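Local coordinates for protein putative Type I topoisomerase (Deinococcus radiodurans, PDB 3M4A) that probably relaxes supercoiled DNA as a type IB topoisomerase, cutting one strand without ATP, letting it pass and rejoining it, at residues K122-M127 / R215-T220; T128-V133 / K181-R186; V167-K172 / A190-L195; K194-D197 / W202-Q205. All blocks are in the same frame, centred on the assembly; numbering follows the deposited sequence. Where two conformers were deposited one is given.

Contact 1. Residues K122-M127 / R215-T220; sequences KVMALM and RRIHST. With nucleotides of chain B.
The connection from strand 214-216 into helix 219-230 is pressed against helix 120-134 by Ile217, which meets Val123, Met124 and Met127. These three residues lie on a single face of the helix, with Val123 and Met127 a turn apart and joined by the backbone bond from Met127 N to Val123 O. Ile217 sets CG1 anti to its carbonyl carbon (chi1 -58°) and divides its two branches between them. CG2 lodges between the methionines, 3.7 Å from Met124 CG and likewise 3.7 Å from Met127 SD, while CG1 meets Val123 CG1 at 3.9 Å. Met124 runs across Ile217 at about a right angle, whereas Met127 and Val123 approach it more slantwise. No hydrogen bond spans the two segments; every touching atom is carbon or sulfur, and all four residues are buried.

Ile217 sits just past the 205-207/214-216 hairpin: its backbone pairs with Phe204, and His218 next to it takes the N-cap position of helix 219-230. That same helix touches Met124 and Met127 through Glu221, Tyr225 and Leu222. Replacing Ile217 by alanine removes both branches beyond CB and would probably open a gap between the two methionines and Val123, with Met124 CG losing its partner here. Lys122, on another side of helix 120-134, takes no part in this packing. Its extended chain carries NZ to DG9 of chain B, 2.7 Å from OP1, and NZ also bonds the carbonyl oxygens of Leu113 and Ala115.

Contact 2. Residues T128-V133 / K181-R186; sequences TRLLHV and KATSDR. With ACY (acetic acid), chain D; nucleotides of chain B.
Arg129 throws its CG opposite the backbone N (chi1 -178°) and then bends at chi3 (-71°), which carries its guanidinium across to Asp185, whose CG also points opposite its own N. The salt bridge runs from Arg129 NH1 to Asp185 OD2, 2.9 Å apart. The acceptor lies near the guanidinium plane, but the two flat groups stand 83° apart and OD2 is approached from above the carboxylate plane. Around the same guanidinium edge, NH1 also gives a nearly straight bond to OP2 of DC10 of chain B at 2.9 Å, and NH2 reaches OP1 of that nucleotide at 3.0 Å. NE points at O of a bound acetic acid, probably from the crystallisation liquor, at 2.8 Å. Its other oxygen, OXT, is held in the ring plane of His132, 2.7 Å from ND1. A leucine in place of Arg129 would probably leave the DC10 phosphate and the Asp185 carboxylate without their shared positive partner.

Nearer the strand, Thr183 CG2 lies 3.8 Å from both Leu130 CD2 and Val133 CG2, and a water bridges Val133 O and Ala182 O. Arg186 lies with one guanidinium face against the DC10 base and bonds a guanine edge, NH1 2.9 Å from O6 of DG11 of chain B and NH2 to N7. Asp185 OD2 also caps Leu188 N, at the start of helix 186-196. The contact therefore lies where strand 178-183 passes into that helix, against helix 120-134, whose other sides meet helices 91-113 and 219-230.

Contact 3. Residues V167-K172 / A190-L195; sequences VTFRFK and ANMQKL. With nucleotides of chain B.
Met192 reaches from helix 186-196 to the end of the Phe169 ring, its CE 3.6 Å from Phe169 CZ. The chain starts anti to the backbone N (chi1 -171°) and bends at both chi2 and chi3, a folded shape that brings the methyl obliquely against the ring. Because Met192 was deposited in two conformers, the exact seat of this methyl is less certain than the rest. Val167 makes the slacker half of the apolar contact: its CG1 is 4.1 Å from Met192 CG. All three residues are buried and no hydrogen bond joins the segments.

Outside this tight apolar part the segments carry polar side chains. On strand 166-172, Arg170 and Lys172 are exposed, as is Gln193 on the helix. Another side of the helix meets DNA: Asn191 ND2 gives an almost straight bond to OP1 of DG9 of chain B, 2.9 Å away, and bonds Thr187 O as well. Lys194 NZ hydrogen-bonds Asn191 OD1 at 2.9 Å, from above the carbonyl plane (51° out of it). The amide is thus held at both ends, which probably fixes its rotation, nitrogen toward the phosphate.

Phe169 also packs on Leu130 of helix 120-134 and meets Phe136 edge-to-face. Strand 166-172 is the middle strand of the antiparallel sheet, between 160-163 and 178-183, and helix 186-196 lies against it through Met192, which also touches Val162 and Leu203.

Contact 4. Residues K194-D197 / W202-Q205; sequences KLLD and WLFQ
Leu195 is the bump that fills the hollow of segment 202-205. Its CD2 pushes between two backbone carbonyls, 3.4 Å from Gln205 O and 3.7 Å from Leu203 O, while Leu195 CD1 comes obliquely to the aromatic ring, 3.8 Å from Phe204 CD2. A second, shallower fit lies beside it: the Leu196 and Leu203 side chains cross at a slant, CD2 of the first 4.1 Å from CD1 of the second. Leu203 sets its CG anti to the backbone N (chi1 -174°), which spreads it over the centre of the Phe204 ring, CG 4.1 Å above the plane, with CD1 left to meet Leu196.

The two segments are the arms of a short reversal, in which the chain leaves helix 186-196 and returns within a few residues to enter strand 205-207. Where the side chains leave off, a water joins the arms: it accepts from Gln205 NE2 at 2.8 Å and lies close to Leu195 O and Leu203 O. Gln205 NE2 also bonds Pro199 O inside the reversal, and OE1 bonds Arg214 on the partner strand of the hairpin. In contrast, the carbonyl oxygen of Gln205, buried under the Leu195 methyl, has no polar partner. Phe204 continues inward to Met127 and Leu130 of helix 120-134.

How the contacts relate
Contacts 1 and 2 use successive turns of helix 120-134, while contacts 3 and 4 share Lys194 and Leu195 near the end of helix 186-196. All four are buried in the main; contact 2 reaches nearest the surface, with Val133 exposed and Asp185 partly so. Their chemistry follows: contacts 1 and 3 are wholly apolar across their segments, contacts 2 and 4 each add a bridging water, and contact 2 alone relies on a salt bridge, where the protein faces a DNA phosphate. Contacts 2 and 3 meet through paired neighbouring strands, with bonds at Lys181-Phe169 and Thr183-Val167. Lys122 of contact 1 and Asn191 of contact 3 share one phosphate oxygen, OP1 of DG9 of chain B.

Contact 1. Residues K122-M127 / R215-T220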
# COMPACT_ATOMS: atom_id res chain seq x y z
N LYS A 122 16.31 -2.82 1.34
CA LYS A 122 16.20 -1.41 0.91
C LYS A 122 15.47 -1.30 -0.45
O LYS A 122 14.55 -0.46 -0.64
CB LYS A 122 17.58 -0.75 0.85
CG LYS A 122 17.50 0.69 0.33
CD LYS A 122 18.69 1.54 0.71
CE LYS A 122 18.44 3.00 0.32
NZ LYS A 122 19.47 3.91 0.93
N VAL A 123 15.83 -2.17 -1.39
CA VAL A 123 15.16 -2.18 -2.70
C VAL A 123 13.68 -2.56 -2.51
O VAL A 123 12.80 -1.94 -3.12
CB VAL A 123 15.85 -3.08 -3.73
CG1 VAL A 123 15.15 -3.00 -5.07
CG2 VAL A 123 17.31 -2.64 -3.91
N MET A 124 13.39 -3.54 -1.65
CA MET A 124 12.00 -3.90 -1.36
C MET A 124 11.23 -2.80 -0.64
O MET A 124 10.04 -2.61 -0.90
CB MET A 124 11.92 -5.23 -0.61
CG MET A 124 12.31 -6.35 -1.52
SD MET A 124 12.15 -8.02 -0.85
CE MET A 124 13.28 -7.98 0.52
N ALA A 125 11.89 -2.06 0.25
CA ALA A 125 11.26 -0.90 0.88
C ALA A 125 10.92 0.17 -0.16
O ALA A 125 9.84 0.81 -0.08
CB ALA A 125 12.18 -0.32 1.98
N LEU A 126 11.80 0.39 -1.13
CA LEU A 126 11.55 1.35 -2.22
C LEU A 126 10.34 0.89 -3.05
O LEU A 126 9.44 1.68 -3.41
CB LEU A 126 12.79 1.48 -3.12
CG LEU A 126 14.01 2.18 -2.51
CD1 LEU A 126 15.26 1.92 -3.35
CD2 LEU A 126 13.72 3.69 -2.45
N MET A 127 10.30 -0.40 -3.35
CA MET A 127 9.18 -0.97 -4.11
C MET A 127 7.86 -0.86 -3.35
O MET A 127 6.84 -0.57 -3.95
CB MET A 127 9.48 -2.43 -4.49
CG MET A 127 10.61 -2.57 -5.48
SD MET A 127 11.20 -4.27 -5.62
CE MET A 127 10.09 -4.86 -6.89
N ARG A 215 21.50 -9.20 -8.41
CA ARG A 215 20.33 -9.99 -8.81
C ARG A 215 19.06 -9.15 -8.78
O ARG A 215 19.04 -8.07 -8.20
CB ARG A 215 20.16 -11.22 -7.90
CG ARG A 215 19.91 -10.89 -6.43
CD ARG A 215 19.72 -12.14 -5.56
NE ARG A 215 19.43 -11.79 -4.17
CZ ARG A 215 18.24 -11.40 -3.72
NH1 ARG A 215 17.20 -11.31 -4.55
NH2 ARG A 215 18.07 -11.10 -2.45
N ARG A 216 18.00 -9.68 -9.38
CA ARG A 216 16.70 -9.01 -9.37
C ARG A 216 15.93 -9.28 -8.09
O ARG A 216 16.09 -10.33 -7.46
CB ARG A 216 15.83 -9.52 -10.52
CG ARG A 216 16.19 -9.01 -11.88
CD ARG A 216 15.27 -9.62 -12.91
NE ARG A 216 13.87 -9.31 -12.60
CZ ARG A 216 12.82 -9.99 -13.04
NH1 ARG A 216 12.95 -11.02 -13.87
NH2 ARG A 216 11.61 -9.62 -12.66
N ILE A 217 15.06 -8.35 -7.72
CA ILE A 217 14.00 -8.63 -6.77
C ILE A 217 12.76 -9.08 -7.56
O ILE A 217 12.20 -8.30 -8.35
CB ILE A 217 13.60 -7.39 -5.93
CG1 ILE A 217 14.81 -6.84 -5.17
CG2 ILE A 217 12.45 -7.73 -4.99
CD1 ILE A 217 15.44 -7.83 -4.17
N HIS A 218 12.35 -10.33 -7.37
CA HIS A 218 11.18 -10.89 -8.02
C HIS A 218 9.95 -10.76 -7.12
O HIS A 218 10.05 -10.51 -5.93
CB HIS A 218 11.42 -12.37 -8.34
CG HIS A 218 12.58 -12.61 -9.26
ND1 HIS A 218 12.44 -12.78 -10.62
CD2 HIS A 218 13.91 -12.75 -9.00
CE1 HIS A 218 13.63 -13.00 -11.16
NE2 HIS A 218 14.53 -12.98 -10.20
N SER A 219 8.77 -10.97 -7.71
CA SER A 219 7.51 -10.88 -6.98
C SER A 219 7.44 -11.74 -5.72
O SER A 219 6.95 -11.30 -4.69
CB SER A 219 6.33 -11.19 -7.92
OG SER A 219 6.38 -12.53 -8.40
N THR A 220 7.92 -12.98 -5.77
CA THR A 220 7.84 -13.85 -4.59
C THR A 220 8.57 -13.26 -3.38
O THR A 220 8.02 -13.25 -2.28
CB THR A 220 8.39 -15.25 -4.90
OG1 THR A 220 7.69 -15.79 -6.02
CG2 THR A 220 8.22 -16.19 -3.67
P DG B 9 18.79 7.75 1.25
OP1 DG B 9 18.75 6.47 0.48
OP2 DG B 9 18.89 9.03 0.53
O5' DG B 9 17.52 7.85 2.22
C5' DG B 9 17.17 6.79 3.06
C4' DG B 9 16.35 7.28 4.24
O4' DG B 9 17.10 8.16 5.12
C3' DG B 9 15.15 8.13 3.85
O3' DG B 9 14.07 7.79 4.69
C2' DG B 9 15.65 9.58 3.94
C1' DG B 9 16.56 9.51 5.14
N9 DG B 9 17.76 10.33 5.15
C8 DG B 9 18.62 10.52 4.11
N7 DG B 9 19.68 11.22 4.39
C5 DG B 9 19.52 11.51 5.73
C6 DG B 9 20.34 12.24 6.60
O6 DG B 9 21.43 12.79 6.39
N1 DG B 9 19.79 12.29 7.87
C2 DG B 9 18.61 11.72 8.26
N2 DG B 9 18.22 11.87 9.53
N3 DG B 9 17.85 11.01 7.45
C4 DG B 9 18.34 10.98 6.21

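Contact 2. Residues T128-V133 / K181-R186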
# COMPACT_ATOMS: atom_id res chain seq x y z
N THR A 128 7.91 -1.06 -2.03
CA THR A 128 6.73 -0.96 -1.17
C THR A 128 6.25 0.49 -1.13
O THR A 128 5.06 0.75 -1.18
CB THR A 128 7.00 -1.48 0.24
OG1 THR A 128 7.39 -2.85 0.17
CG2 THR A 128 5.74 -1.39 1.09
N ARG A 129 7.19 1.43 -1.07
CA ARG A 129 6.79 2.84 -1.16
C ARG A 129 6.09 3.12 -2.48
O ARG A 129 5.09 3.81 -2.53
CB ARG A 129 7.97 3.80 -0.94
CG ARG A 129 7.55 5.27 -0.97
CD ARG A 129 8.66 6.16 -0.50
NE ARG A 129 8.85 5.98 0.94
CZ ARG A 129 9.79 6.61 1.65
NH1 ARG A 129 10.58 7.51 1.11
NH2 ARG A 129 9.87 6.37 2.95
N LEU A 130 6.61 2.58 -3.57
CA LEU A 130 5.94 2.76 -4.88
C LEU A 130 4.52 2.16 -4.95
O LEU A 130 3.63 2.76 -5.53
CB LEU A 130 6.82 2.21 -6.00
CG LEU A 130 8.07 3.06 -6.27
CD1 LEU A 130 9.08 2.30 -7.12
CD2 LEU A 130 7.65 4.38 -6.94
N LEU A 131 4.32 0.99 -4.34
CA LEU A 131 2.97 0.40 -4.22
C LEU A 131 2.04 1.34 -3.47
O LEU A 131 0.88 1.55 -3.86
CB LEU A 131 3.01 -0.94 -3.49
CG LEU A 131 3.72 -2.13 -4.11
CD1 LEU A 131 3.84 -3.31 -3.12
CD2 LEU A 131 3.05 -2.55 -5.42
N HIS A 132 2.55 1.93 -2.39
CA HIS A 132 1.77 2.78 -1.53
C HIS A 132 1.40 4.10 -2.21
O HIS A 132 0.22 4.47 -2.23
CB HIS A 132 2.57 3.05 -0.26
CG HIS A 132 1.87 3.92 0.75
ND1 HIS A 132 2.58 4.63 1.70
CD2 HIS A 132 0.57 4.19 0.98
CE1 HIS A 132 1.74 5.29 2.47
NE2 HIS A 132 0.51 5.04 2.05
N VAL A 133 2.40 4.81 -2.73
CA VAL A 133 2.18 6.17 -3.22
C VAL A 133 1.76 6.23 -4.68
O VAL A 133 1.24 7.26 -5.13
CB VAL A 133 3.41 7.11 -2.96
CG1 VAL A 133 3.87 7.01 -1.49
CG2 VAL A 133 4.55 6.82 -3.90
N LYS A 181 2.55 6.71 -14.31
CA LYS A 181 2.60 6.94 -12.87
C LYS A 181 3.74 7.89 -12.59
O LYS A 181 4.66 7.97 -13.37
CB LYS A 181 2.84 5.62 -12.16
CG LYS A 181 1.74 4.61 -12.46
CD LYS A 181 1.85 3.39 -11.62
CE LYS A 181 0.66 2.47 -11.83
NZ LYS A 181 -0.63 2.98 -11.23
N ALA A 182 3.65 8.61 -11.49
CA ALA A 182 4.70 9.58 -11.15
C ALA A 182 4.78 9.76 -9.66
O ALA A 182 3.78 9.63 -8.96
CB ALA A 182 4.43 10.92 -11.83
N THR A 183 5.97 10.10 -9.19
CA THR A 183 6.21 10.33 -7.75
C THR A 183 7.03 11.60 -7.57
O THR A 183 7.71 12.02 -8.50
CB THR A 183 6.96 9.14 -7.07
OG1 THR A 183 8.26 8.96 -7.64
CG2 THR A 183 6.14 7.83 -7.21
N SER A 184 6.97 12.17 -6.37
CA SER A 184 7.67 13.41 -6.05
C SER A 184 8.64 13.28 -4.88
O SER A 184 9.34 14.25 -4.53
CB SER A 184 6.65 14.54 -5.77
OG SER A 184 5.75 14.20 -4.71
N ASP A 185 8.69 12.09 -4.27
CA ASP A 185 9.50 11.84 -3.08
C ASP A 185 11.00 11.90 -3.41
O ASP A 185 11.46 11.29 -4.37
CB ASP A 185 9.17 10.47 -2.50
CG ASP A 185 10.00 10.13 -1.27
OD1 ASP A 185 9.88 10.86 -0.26
OD2 ASP A 185 10.76 9.15 -1.32
N ARG A 186 11.75 12.65 -2.59
CA ARG A 186 13.19 12.82 -2.77
C ARG A 186 13.94 11.50 -2.72
O ARG A 186 14.88 11.28 -3.51
CB ARG A 186 13.75 13.72 -1.65
CG ARG A 186 13.35 15.15 -1.70
CD ARG A 186 13.94 15.88 -0.47
NE ARG A 186 13.28 15.57 0.80
CZ ARG A 186 13.70 15.99 2.00
NH1 ARG A 186 14.80 16.70 2.11
NH2 ARG A 186 13.02 15.69 3.10
C ACY D . 6.07 3.91 2.22
O ACY D . 7.28 4.16 2.40
OXT ACY D . 5.27 4.76 1.76
CH3 ACY D . 5.55 2.56 2.58
P DC B 10 12.62 8.40 4.41
OP1 DC B 10 11.63 7.52 5.03
OP2 DC B 10 12.43 8.76 2.99
O5' DC B 10 12.60 9.77 5.23
C5' DC B 10 12.70 9.73 6.66
C4' DC B 10 12.90 11.12 7.20
O4' DC B 10 14.20 11.64 6.79
C3' DC B 10 11.87 12.15 6.72
O3' DC B 10 11.55 13.04 7.77
C2' DC B 10 12.61 12.91 5.63
C1' DC B 10 13.98 12.95 6.28
N1 DC B 10 15.10 13.29 5.38
C2 DC B 10 16.23 13.88 5.96
O2 DC B 10 16.25 14.10 7.19
N3 DC B 10 17.26 14.21 5.16
C4 DC B 10 17.22 13.98 3.85
N4 DC B 10 18.28 14.32 3.12
C5 DC B 10 16.08 13.37 3.25
C6 DC B 10 15.05 13.05 4.04
P DG B 11 10.06 13.18 8.30
OP1 DG B 11 9.74 11.89 8.93
OP2 DG B 11 9.27 13.83 7.24
O5' DG B 11 10.30 14.24 9.48
C5' DG B 11 11.10 13.95 10.60
C4' DG B 11 11.81 15.20 11.08
O4' DG B 11 12.92 15.53 10.20
C3' DG B 11 10.93 16.45 11.12
O3' DG B 11 11.24 17.15 12.31
C2' DG B 11 11.30 17.19 9.84
C1' DG B 11 12.78 16.86 9.69
N9 DG B 11 13.32 16.86 8.32
C8 DG B 11 12.72 16.36 7.21
N7 DG B 11 13.44 16.46 6.14
C5 DG B 11 14.61 17.07 6.58
C6 DG B 11 15.76 17.44 5.86
O6 DG B 11 15.97 17.31 4.64
N1 DG B 11 16.72 18.03 6.66
C2 DG B 11 16.56 18.24 8.02
N2 DG B 11 17.61 18.83 8.62
N3 DG B 11 15.48 17.91 8.72
C4 DG B 11 14.55 17.31 7.93
O HOH W 1 1.64 9.08 -7.26

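Contact 3. Residues V167-K172 / A190-L195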
# COMPACT_ATOMS: atom_id res chain seq x y z
N VAL A 167 9.85 11.30 -10.60
CA VAL A 167 10.11 10.00 -11.24
C VAL A 167 8.85 9.69 -12.06
O VAL A 167 7.77 9.71 -11.51
CB VAL A 167 10.36 8.87 -10.24
CG1 VAL A 167 10.57 7.54 -10.94
CG2 VAL A 167 11.58 9.17 -9.36
N THR A 168 9.02 9.42 -13.35
CA THR A 168 7.88 9.12 -14.22
C THR A 168 8.03 7.71 -14.78
O THR A 168 9.08 7.36 -15.25
CB THR A 168 7.77 10.13 -15.39
OG1 THR A 168 7.52 11.45 -14.87
CG2 THR A 168 6.64 9.76 -16.34
N PHE A 169 6.95 6.94 -14.71
CA PHE A 169 6.91 5.60 -15.28
C PHE A 169 5.94 5.59 -16.45
O PHE A 169 4.86 6.15 -16.35
CB PHE A 169 6.38 4.62 -14.23
CG PHE A 169 7.23 4.53 -13.01
CD1 PHE A 169 8.25 3.58 -12.92
CD2 PHE A 169 7.01 5.36 -11.92
CE1 PHE A 169 9.04 3.49 -11.78
CE2 PHE A 169 7.80 5.26 -10.78
CZ PHE A 169 8.80 4.31 -10.71
N ARG A 170 6.32 4.95 -17.55
CA ARG A 170 5.44 4.79 -18.73
C ARG A 170 5.64 3.35 -19.21
O ARG A 170 6.73 2.98 -19.58
CB ARG A 170 5.82 5.79 -19.83
CG ARG A 170 5.59 7.25 -19.46
CD ARG A 170 5.70 8.22 -20.66
NE ARG A 170 5.70 9.60 -20.18
CZ ARG A 170 4.63 10.39 -20.05
NH1 ARG A 170 3.42 10.00 -20.42
NH2 ARG A 170 4.78 11.62 -19.55
N PHE A 171 4.60 2.53 -19.12
CA PHE A 171 4.73 1.11 -19.46
C PHE A 171 3.39 0.51 -19.87
O PHE A 171 2.34 1.05 -19.53
CB PHE A 171 5.33 0.32 -18.29
CG PHE A 171 4.50 0.33 -17.04
CD1 PHE A 171 3.65 -0.74 -16.74
CD2 PHE A 171 4.59 1.38 -16.14
CE1 PHE A 171 2.89 -0.73 -15.59
CE2 PHE A 171 3.82 1.40 -14.99
CZ PHE A 171 2.97 0.34 -14.71
N LYS A 172 3.46 -0.60 -20.60
CA LYS A 172 2.26 -1.39 -20.92
C LYS A 172 1.91 -2.22 -19.70
O LYS A 172 2.66 -3.12 -19.32
CB LYS A 172 2.52 -2.30 -22.13
CG LYS A 172 1.31 -3.13 -22.55
CD LYS A 172 1.58 -4.05 -23.74
CE LYS A 172 2.07 -3.28 -24.96
NZ LYS A 172 1.62 -3.88 -26.25
N ALA A 190 16.29 9.85 -5.69
CA ALA A 190 17.73 9.61 -5.50
C ALA A 190 18.10 8.13 -5.71
O ALA A 190 19.11 7.81 -6.36
CB ALA A 190 18.13 10.05 -4.10
N ASN A 191 17.27 7.24 -5.18
CA ASN A 191 17.56 5.82 -5.27
C ASN A 191 17.19 5.24 -6.63
O ASN A 191 17.81 4.28 -7.07
CB ASN A 191 16.91 5.07 -4.14
CG ASN A 191 17.66 5.23 -2.84
OD1 ASN A 191 18.71 4.60 -2.64
ND2 ASN A 191 17.16 6.09 -1.96
N MET A 192 16.21 5.83 -7.31
CA MET A 192 15.91 5.41 -8.68
C MET A 192 17.13 5.68 -9.57
O MET A 192 17.47 4.88 -10.45
CB MET A 192 14.67 6.11 -9.21
CG MET A 192 14.16 5.58 -10.53
SD MET A 192 13.77 3.82 -10.45
CE MET A 192 12.22 3.86 -9.56
N GLN A 193 17.80 6.82 -9.35
CA GLN A 193 19.02 7.13 -10.10
C GLN A 193 20.07 6.04 -9.87
O GLN A 193 20.73 5.61 -10.81
CB GLN A 193 19.58 8.50 -9.72
CG GLN A 193 18.71 9.68 -10.14
CD GLN A 193 18.98 10.22 -11.55
OE1 GLN A 193 19.58 9.56 -12.40
NE2 GLN A 193 18.51 11.45 -11.80
N LYS A 194 20.24 5.63 -8.63
CA LYS A 194 21.18 4.55 -8.28
C LYS A 194 20.81 3.22 -8.94
O LYS A 194 21.69 2.51 -9.43
CB LYS A 194 21.25 4.35 -6.76
CG LYS A 194 21.77 5.53 -5.96
CD LYS A 194 21.68 5.22 -4.45
CE LYS A 194 21.54 6.47 -3.60
NZ LYS A 194 21.09 6.13 -2.20
N LEU A 195 19.53 2.87 -8.95
CA LEU A 195 19.09 1.66 -9.65
C LEU A 195 19.41 1.72 -11.15
O LEU A 195 19.88 0.75 -11.74
CB LEU A 195 17.59 1.39 -9.43
CG LEU A 195 17.18 0.90 -8.04
CD1 LEU A 195 15.68 1.00 -7.84
CD2 LEU A 195 17.61 -0.55 -7.83
P DG B 9 18.79 7.75 1.25
OP1 DG B 9 18.75 6.47 0.48
OP2 DG B 9 18.89 9.03 0.53
O5' DG B 9 17.52 7.85 2.22
C5' DG B 9 17.17 6.79 3.06
C4' DG B 9 16.35 7.28 4.24
O4' DG B 9 17.10 8.16 5.12
C3' DG B 9 15.15 8.13 3.85
O3' DG B 9 14.07 7.79 4.69
C2' DG B 9 15.65 9.58 3.94
C1' DG B 9 16.56 9.51 5.14
N9 DG B 9 17.76 10.33 5.15
C8 DG B 9 18.62 10.52 4.11
N7 DG B 9 19.68 11.22 4.39
C5 DG B 9 19.52 11.51 5.73
C6 DG B 9 20.34 12.24 6.60
O6 DG B 9 21.43 12.79 6.39
N1 DG B 9 19.79 12.29 7.87
C2 DG B 9 18.61 11.72 8.26
N2 DG B 9 18.22 11.87 9.53
N3 DG B 9 17.85 11.01 7.45
C4 DG B 9 18.34 10.98 6.21

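Contact 4. Residues K194-D197 / W202-Q205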
# COMPACT_ATOMS: atom_id res chain seq x y z
N LYS A 194 20.24 5.63 -8.63
CA LYS A 194 21.18 4.55 -8.28
C LYS A 194 20.81 3.22 -8.94
O LYS A 194 21.69 2.51 -9.43
CB LYS A 194 21.25 4.35 -6.76
CG LYS A 194 21.77 5.53 -5.96
CD LYS A 194 21.68 5.22 -4.45
CE LYS A 194 21.54 6.47 -3.60
NZ LYS A 194 21.09 6.13 -2.20
N LEU A 195 19.53 2.87 -8.95
CA LEU A 195 19.09 1.66 -9.65
C LEU A 195 19.41 1.72 -11.15
O LEU A 195 19.88 0.75 -11.74
CB LEU A 195 17.59 1.39 -9.43
CG LEU A 195 17.18 0.90 -8.04
CD1 LEU A 195 15.68 1.00 -7.84
CD2 LEU A 195 17.61 -0.55 -7.83
N LEU A 196 19.16 2.87 -11.76
CA LEU A 196 19.44 3.07 -13.18
C LEU A 196 20.94 3.05 -13.53
O LEU A 196 21.30 2.83 -14.68
CB LEU A 196 18.79 4.37 -13.67
CG LEU A 196 17.28 4.25 -13.80
CD1 LEU A 196 16.59 5.62 -13.73
CD2 LEU A 196 16.92 3.49 -15.09
N ASP A 197 21.81 3.25 -12.54
CA ASP A 197 23.26 3.11 -12.77
C ASP A 197 23.72 1.66 -12.92
O ASP A 197 24.82 1.43 -13.43
CB ASP A 197 24.05 3.78 -11.64
CG ASP A 197 24.05 5.29 -11.72
OD1 ASP A 197 23.69 5.87 -12.77
OD2 ASP A 197 24.43 5.92 -10.71
N TRP A 202 16.74 -4.82 -16.46
CA TRP A 202 15.73 -4.84 -15.40
C TRP A 202 15.94 -3.69 -14.43
O TRP A 202 17.07 -3.25 -14.21
CB TRP A 202 15.76 -6.17 -14.65
CG TRP A 202 15.50 -7.33 -15.54
CD1 TRP A 202 16.42 -8.23 -16.01
CD2 TRP A 202 14.24 -7.70 -16.11
NE1 TRP A 202 15.81 -9.15 -16.83
CE2 TRP A 202 14.47 -8.85 -16.90
CE3 TRP A 202 12.94 -7.19 -16.01
CZ2 TRP A 202 13.45 -9.49 -17.59
CZ3 TRP A 202 11.93 -7.82 -16.71
CH2 TRP A 202 12.19 -8.97 -17.49
N LEU A 203 14.85 -3.20 -13.84
CA LEU A 203 14.92 -2.02 -13.00
C LEU A 203 15.26 -2.35 -11.54
O LEU A 203 16.18 -1.76 -10.97
CB LEU A 203 13.60 -1.25 -13.07
CG LEU A 203 13.57 0.09 -12.33
CD1 LEU A 203 14.76 1.01 -12.70
CD2 LEU A 203 12.24 0.80 -12.61
N PHE A 204 14.52 -3.28 -10.94
CA PHE A 204 14.63 -3.54 -9.49
C PHE A 204 15.60 -4.67 -9.26
O PHE A 204 15.27 -5.84 -9.42
CB PHE A 204 13.25 -3.77 -8.84
CG PHE A 204 12.39 -2.55 -8.89
CD1 PHE A 204 11.31 -2.48 -9.75
CD2 PHE A 204 12.72 -1.43 -8.12
CE1 PHE A 204 10.56 -1.32 -9.83
CE2 PHE A 204 11.96 -0.28 -8.18
CZ PHE A 204 10.89 -0.22 -9.03
N GLN A 205 16.83 -4.26 -8.93
CA GLN A 205 17.92 -5.17 -8.65
C GLN A 205 18.57 -4.79 -7.33
O GLN A 205 18.52 -3.64 -6.91
CB GLN A 205 18.97 -5.07 -9.75
CG GLN A 205 18.46 -5.43 -11.14
CD GLN A 205 19.56 -5.35 -12.18
OE1 GLN A 205 20.17 -6.37 -12.54
NE2 GLN A 205 19.85 -4.14 -12.65
O HOH W 2 18.65 -1.68 -11.92